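Local coordinates for DNA damage response protein Rtt109, putative (Neosartorya fumigata, PDB 5ZB9) that probably acetylates lysine residues of histone H3, with acetyl-CoA as the acetyl donor, at residues A[208-213]-A[299-304]. Sequence-based numbering, arbitrary orientation.
Sequences IVPGCD and QFWEMM
The CD1 methyl of I208 sits over the five-membered ring of W301, 4.0 Å from its centroid and 11° off the ring normal, a CH-pi contact. The two side chains cross at about a right angle, and with CG1 anti to the carbonyl carbon (chi1 -77°) the isoleucine sends its longer branch to the indole while CG2 lies 4.2 Å from W301 CE3. F300 CD2, from the preceding residue of the helix, lies over the opposite face, so the indole is held between the I208 methyl and this ring carbon.

Apolar packing continues at P210, whose CB is 4.1 Å from M304 CB; the two side chains run side by side, and P210 CG approaches the indole obliquely. Here the end of strand 202-208, paired antiparallel with strand 317-324 in the mixed sheet of this histone acetyltransferase domain, passes into a type II beta turn, V209 to C212, that packs its P210 corner against the C-terminal turn of helix 297-304. F318 of the neighbouring strand touches both P210 and M304.

Polar contact is indirect. A water accepts from G211 N at 3.2 Å and donates to W301 O at 3.0 Å, linking the beta turn to a carbonyl near the helix C-terminus.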
loop_
_atom_site.group_PDB
_atom_site.type_symbol
_atom_site.label_atom_id
_atom_site.label_comp_id
_atom_site.label_asym_id
_atom_site.label_seq_id
_atom_site.Cartn_x
_atom_site.Cartn_y
_atom_site.Cartn_z
ATOM N N ILE A 208 -13.870 0.063 -0.973
ATOM C CA ILE A 208 -14.818 0.418 -2.017
ATOM C C ILE A 208 -14.509 -0.349 -3.300
ATOM O O ILE A 208 -13.378 -0.352 -3.782
ATOM C CB ILE A 208 -14.806 1.926 -2.307
ATOM C CG1 ILE A 208 -15.569 2.680 -1.219
ATOM C CG2 ILE A 208 -15.445 2.219 -3.658
ATOM C CD1 ILE A 208 -15.726 4.159 -1.531
ATOM N N VAL A 209 -15.521 -1.014 -3.836
ATOM C CA VAL A 209 -15.406 -1.693 -5.114
ATOM C C VAL A 209 -16.481 -1.157 -6.037
ATOM O O VAL A 209 -17.603 -1.653 -6.026
ATOM C CB VAL A 209 -15.564 -3.215 -4.963
ATOM C CG1 VAL A 209 -15.282 -3.919 -6.283
ATOM C CG2 VAL A 209 -14.655 -3.731 -3.861
ATOM N N PRO A 210 -16.149 -0.125 -6.825
ATOM C CA PRO A 210 -17.125 0.533 -7.710
ATOM C C PRO A 210 -17.840 -0.478 -8.599
ATOM O O PRO A 210 -17.177 -1.312 -9.221
ATOM C CB PRO A 210 -16.265 1.489 -8.544
ATOM C CG PRO A 210 -15.030 1.707 -7.721
ATOM C CD PRO A 210 -14.786 0.406 -7.008
ATOM N N GLY A 211 -19.170 -0.418 -8.635
ATOM C CA GLY A 211 -19.960 -1.379 -9.383
ATOM C C GLY A 211 -20.623 -2.396 -8.468
ATOM O O GLY A 211 -21.560 -3.084 -8.862
ATOM N N CYS A 212 -20.135 -2.496 -7.237
ATOM C CA CYS A 212 -20.681 -3.447 -6.282
ATOM C C CYS A 212 -21.418 -2.716 -5.183
ATOM O O CYS A 212 -20.899 -1.751 -4.621
ATOM C CB CYS A 212 -19.574 -4.316 -5.680
ATOM S SG CYS A 212 -18.746 -5.415 -6.851
ATOM N N ASP A 213 -22.623 -3.175 -4.864
ATOM C CA ASP A 213 -23.418 -2.504 -3.845
ATOM C C ASP A 213 -22.929 -2.849 -2.445
ATOM O O ASP A 213 -21.995 -3.637 -2.278
ATOM C CB ASP A 213 -24.910 -2.847 -4.004
ATOM C CG ASP A 213 -25.225 -4.325 -3.784
ATOM O OD1 ASP A 213 -24.586 -5.004 -2.951
ATOM O OD2 ASP A 213 -26.161 -4.809 -4.436
ATOM N N GLN A 299 -20.546 11.127 -6.993
ATOM C CA GLN A 299 -20.707 10.922 -8.424
ATOM C C GLN A 299 -19.406 10.413 -9.053
ATOM O O GLN A 299 -19.425 9.707 -10.064
ATOM C CB GLN A 299 -21.164 12.222 -9.083
ATOM C CG GLN A 299 -21.863 12.035 -10.411
ATOM C CD GLN A 299 -22.218 13.359 -11.087
ATOM O OE1 GLN A 299 -22.136 14.436 -10.477
ATOM N NE2 GLN A 299 -22.610 13.280 -12.360
ATOM N N PHE A 300 -18.277 10.770 -8.446
ATOM C CA PHE A 300 -16.980 10.238 -8.860
ATOM C C PHE A 300 -16.931 8.711 -8.705
ATOM O O PHE A 300 -16.528 8.009 -9.631
ATOM C CB PHE A 300 -15.846 10.906 -8.059
ATOM C CG PHE A 300 -14.479 10.314 -8.312
ATOM C CD1 PHE A 300 -13.716 10.729 -9.393
ATOM C CD2 PHE A 300 -13.954 9.351 -7.461
ATOM C CE1 PHE A 300 -12.463 10.185 -9.630
ATOM C CE2 PHE A 300 -12.699 8.805 -7.692
ATOM C CZ PHE A 300 -11.954 9.225 -8.775
ATOM N N TRP A 301 -17.351 8.193 -7.550
ATOM C CA TRP A 301 -17.323 6.744 -7.339
ATOM C C TRP A 301 -18.314 6.029 -8.260
ATOM O O TRP A 301 -18.050 4.913 -8.725
ATOM C CB TRP A 301 -17.608 6.377 -5.874
ATOM C CG TRP A 301 -16.547 6.835 -4.911
ATOM C CD1 TRP A 301 -16.718 7.674 -3.852
ATOM C CD2 TRP A 301 -15.151 6.495 -4.930
ATOM N NE1 TRP A 301 -15.519 7.878 -3.208
ATOM C CE2 TRP A 301 -14.541 7.170 -3.851
ATOM C CE3 TRP A 301 -14.358 5.687 -5.754
ATOM C CZ2 TRP A 301 -13.178 7.064 -3.574
ATOM C CZ3 TRP A 301 -13.003 5.583 -5.479
ATOM C CH2 TRP A 301 -12.428 6.267 -4.396
ATOM N N GLU A 302 -19.449 6.667 -8.531
ATOM C CA GLU A 302 -20.422 6.071 -9.433
ATOM C C GLU A 302 -19.851 5.977 -10.831
ATOM O O GLU A 302 -19.946 4.939 -11.482
ATOM C CB GLU A 302 -21.718 6.869 -9.464
ATOM C CG GLU A 302 -22.804 6.167 -10.264
ATOM C CD GLU A 302 -23.902 7.107 -10.742
ATOM O OE1 GLU A 302 -23.938 8.280 -10.290
ATOM O OE2 GLU A 302 -24.720 6.667 -11.587
ATOM N N MET A 303 -19.242 7.060 -11.293
ATOM C CA MET A 303 -18.720 7.082 -12.655
ATOM C C MET A 303 -17.435 6.262 -12.791
ATOM O O MET A 303 -17.067 5.866 -13.898
ATOM C CB MET A 303 -18.497 8.525 -13.110
ATOM C CG MET A 303 -19.790 9.322 -13.270
ATOM S SD MET A 303 -20.897 8.624 -14.529
ATOM C CE MET A 303 -22.164 7.896 -13.503
ATOM N N MET A 304 -16.755 6.003 -11.673
ATOM C CA MET A 304 -15.605 5.099 -11.693
ATOM C C MET A 304 -16.031 3.742 -12.220
ATOM O O MET A 304 -15.306 3.112 -12.983
ATOM C CB MET A 304 -14.985 4.938 -10.301
ATOM C CG MET A 304 -13.611 5.586 -10.134
ATOM S SD MET A 304 -12.364 5.044 -11.320
ATOM C CE MET A 304 -11.970 3.411 -10.717
HETATM O O HOH W 1 -19.624 2.600 -7.585
#